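Local coordinates for protein CurB (Lyngbya majuscula, PDB 5KP7) that probably serves as an acyl carrier protein, holding acyl intermediates on a covalently attached 4'-phosphopantetheine arm and presenting them to partner enzymes, at residues B[79-83]-B[84-88]. Residues are numbered along the deposited sequence; the frame is centred on the assembly and turned at random.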
ATOM      1  N   LEU B  79      25.862 -15.434  -4.491  1.00 53.67           N
ATOM      2  CA  LEU B  79      25.322 -15.850  -3.213  1.00 53.76           C
ATOM      3  C   LEU B  79      23.812 -15.841  -3.351  1.00 53.07           C
ATOM      4  O   LEU B  79      23.182 -14.779  -3.296  1.00 52.77           O
ATOM      5  CB  LEU B  79      25.808 -14.912  -2.110  1.00 53.50           C
ATOM      6  CG  LEU B  79      25.485 -15.334  -0.678  1.00 54.88           C
ATOM      7  CD1 LEU B  79      26.161 -16.652  -0.301  1.00 57.35           C
ATOM      8  CD2 LEU B  79      25.852 -14.219   0.295  1.00 54.66           C
ATOM      9  N   ASN B  80      23.232 -17.022  -3.546  1.00 53.31           N
ATOM     10  CA  ASN B  80      21.801 -17.142  -3.806  1.00 53.02           C
ATOM     11  C   ASN B  80      21.027 -17.602  -2.555  1.00 51.01           C
ATOM     12  O   ASN B  80      20.533 -18.725  -2.485  1.00 53.26           O
ATOM     13  CB  ASN B  80      21.553 -18.072  -5.007  1.00 56.80           C
ATOM     14  CG  ASN B  80      20.200 -17.827  -5.672  1.00 59.26           C
ATOM     15  OD1 ASN B  80      19.427 -16.953  -5.261  1.00 59.56           O
ATOM     16  ND2 ASN B  80      19.911 -18.599  -6.711  1.00 62.68           N
ATOM     17  N   ILE B  81      20.928 -16.692  -1.590  1.00 44.43           N
ATOM     18  CA  ILE B  81      20.275 -16.932  -0.308  1.00 41.08           C
ATOM     19  C   ILE B  81      19.256 -15.816  -0.123  1.00 36.91           C
ATOM     20  O   ILE B  81      19.257 -14.853  -0.887  1.00 35.61           O
ATOM     21  CB  ILE B  81      21.293 -16.940   0.870  1.00 41.41           C
ATOM     22  CG1 ILE B  81      21.954 -15.561   1.072  1.00 40.36           C
ATOM     23  CG2 ILE B  81      22.346 -18.024   0.643  1.00 44.80           C
ATOM     24  CD1 ILE B  81      22.882 -15.478   2.263  1.00 41.34           C
ATOM     25  N   PRO B  82      18.380 -15.927   0.898  1.00 34.46           N
ATOM     26  CA  PRO B  82      17.421 -14.833   1.091  1.00 31.76           C
ATOM     27  C   PRO B  82      18.125 -13.513   1.390  1.00 29.96           C
ATOM     28  O   PRO B  82      19.083 -13.496   2.175  1.00 29.26           O
ATOM     29  CB  PRO B  82      16.617 -15.295   2.315  1.00 32.23           C
ATOM     30  CG  PRO B  82      16.681 -16.774   2.253  1.00 34.48           C
ATOM     31  CD  PRO B  82      18.064 -17.087   1.753  1.00 35.72           C
ATOM     32  N   ARG B  83      17.658 -12.432   0.757  1.00 27.60           N
ATOM     33  CA  ARG B  83      18.214 -11.093   0.962  1.00 26.94           C
ATOM     34  C   ARG B  83      18.186 -10.629   2.405  1.00 26.44           C
ATOM     35  O   ARG B  83      19.080  -9.899   2.856  1.00 26.66           O
ATOM     36  CB  ARG B  83      17.480 -10.070   0.080  1.00 26.80           C
ATOM     37  CG  ARG B  83      17.531 -10.344  -1.401  1.00 27.54           C
ATOM     38  CD  ARG B  83      16.431  -9.606  -2.157  1.00 27.99           C
ATOM     39  NE  ARG B  83      16.421  -9.980  -3.565  1.00 29.40           N
ATOM     40  CZ  ARG B  83      15.865 -11.076  -4.083  1.00 29.91           C
ATOM     41  NH1 ARG B  83      15.939 -11.280  -5.384  1.00 32.31           N
ATOM     42  NH2 ARG B  83      15.269 -12.002  -3.341  1.00 28.85           N
ATOM     43  N   ILE B  84      17.183 -11.066   3.160  1.00 26.17           N
ATOM     44  CA  ILE B  84      17.092 -10.658   4.557  1.00 27.12           C
ATOM     45  C   ILE B  84      18.259 -11.150   5.408  1.00 28.79           C
ATOM     46  O   ILE B  84      18.486 -10.610   6.476  1.00 29.88           O
ATOM     47  CB  ILE B  84      15.761 -11.085   5.237  1.00 27.50           C
ATOM     48  CG1 ILE B  84      15.586 -12.614   5.268  1.00 28.38           C
ATOM     49  CG2 ILE B  84      14.596 -10.420   4.536  1.00 27.09           C
ATOM     50  CD1 ILE B  84      14.472 -13.028   6.200  1.00 29.80           C
ATOM     51  N   GLU B  85      18.978 -12.166   4.944  1.00 30.96           N
ATOM     52  CA  GLU B  85      20.143 -12.665   5.703  1.00 33.69           C
ATOM     53  C   GLU B  85      21.302 -11.655   5.730  1.00 33.92           C
ATOM     54  O   GLU B  85      22.233 -11.797   6.539  1.00 35.55           O
ATOM     55  CB  GLU B  85      20.569 -14.053   5.200  1.00 36.25           C
ATOM     56  CG  GLU B  85      19.482 -15.076   5.465  1.00 38.56           C
ATOM     57  CD  GLU B  85      19.825 -16.504   5.168  1.00 42.94           C
ATOM     58  OE1 GLU B  85      21.009 -16.837   4.966  1.00 46.51           O
ATOM     59  OE2 GLU B  85      18.879 -17.321   5.174  1.00 45.64           O
ATOM     60  N   LEU B  86      21.242 -10.636   4.876  1.00 32.00           N
ATOM     61  CA  LEU B  86      22.243  -9.565   4.863  1.00 32.79           C
ATOM     62  C   LEU B  86      21.791  -8.297   5.571  1.00 33.05           C
ATOM     63  O   LEU B  86      22.490  -7.282   5.505  1.00 33.69           O
ATOM     64  CB  LEU B  86      22.659  -9.245   3.416  1.00 32.71           C
ATOM     65  CG  LEU B  86      23.442 -10.314   2.638  1.00 34.17           C
ATOM     66  CD1 LEU B  86      24.602 -10.870   3.466  1.00 35.70           C
ATOM     67  CD2 LEU B  86      22.584 -11.462   2.141  1.00 34.41           C
ATOM     68  N   ALA B  87      20.630  -8.341   6.243  1.00 32.52           N
ATOM     69  CA  ALA B  87      20.102  -7.204   6.980  1.00 33.52           C
ATOM     70  C   ALA B  87      20.813  -7.037   8.308  1.00 36.05           C
ATOM     71  O   ALA B  87      21.444  -7.977   8.826  1.00 36.72           O
ATOM     72  CB  ALA B  87      18.600  -7.405   7.244  1.00 33.76           C
ATOM     73  N   GLY B  88      20.658  -5.850   8.883  1.00 38.01           N
ATOM     74  CA  GLY B  88      20.987  -5.615  10.280  1.00 41.33           C
ATOM     75  C   GLY B  88      22.361  -5.038  10.545  1.00 43.23           C
ATOM     76  O   GLY B  88      22.677  -4.744  11.701  1.00 46.51           O
TER
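Two backbone hydrogen bonds of the i to i+3 kind wind the chain into a short 3-10 turn: Glu85 N donates to Pro82 O at 3.1 Å, and Leu86 N to Arg83 O at 3.0 Å. A further bond, Ala87 N to Ile84 O, continues the winding by one residue.

Around this turn the side chain of Glu85 folds back over the residues before it. With CG beside the backbone N (chi1 -65°) and the chain extended beyond, its carboxylate lies against the flank of the Pro82 ring, OE2 being 3.5 Å from Pro82 CD, while OE1 sits 3.6 Å from Ile81 CD1. OE1 also forms a salt bridge with Lys102. The turn belongs to the loop joining helices 63-76 and 92-102 of the carrier-protein helical bundle, and an alanine in place of Glu85 would probably cost Lys102 this salt bridge and take the carboxylate away from the CD and CG edge of the Pro82 ring. Through Pro82, Arg83, Ile84 and Ala87 the turn meets the chain of another protein, consistent with partner recognition by a carrier protein.

Two apolar contacts accompany the turn: Ile81 CD1 meets Leu86 CD2 at 4.0 Å, on the side where Leu86 packs on Ile70, Met74 and Phe99, and Pro82 CB touches Ile84 CG1 at 4.1 Å. Arg83, buried and extended from CG to NE, packs on Met71 and Met74; its NH1 and NH2 are salt-bridged to the other protein, where an acidic side chain also accepts a hydrogen bond from Ile84 N.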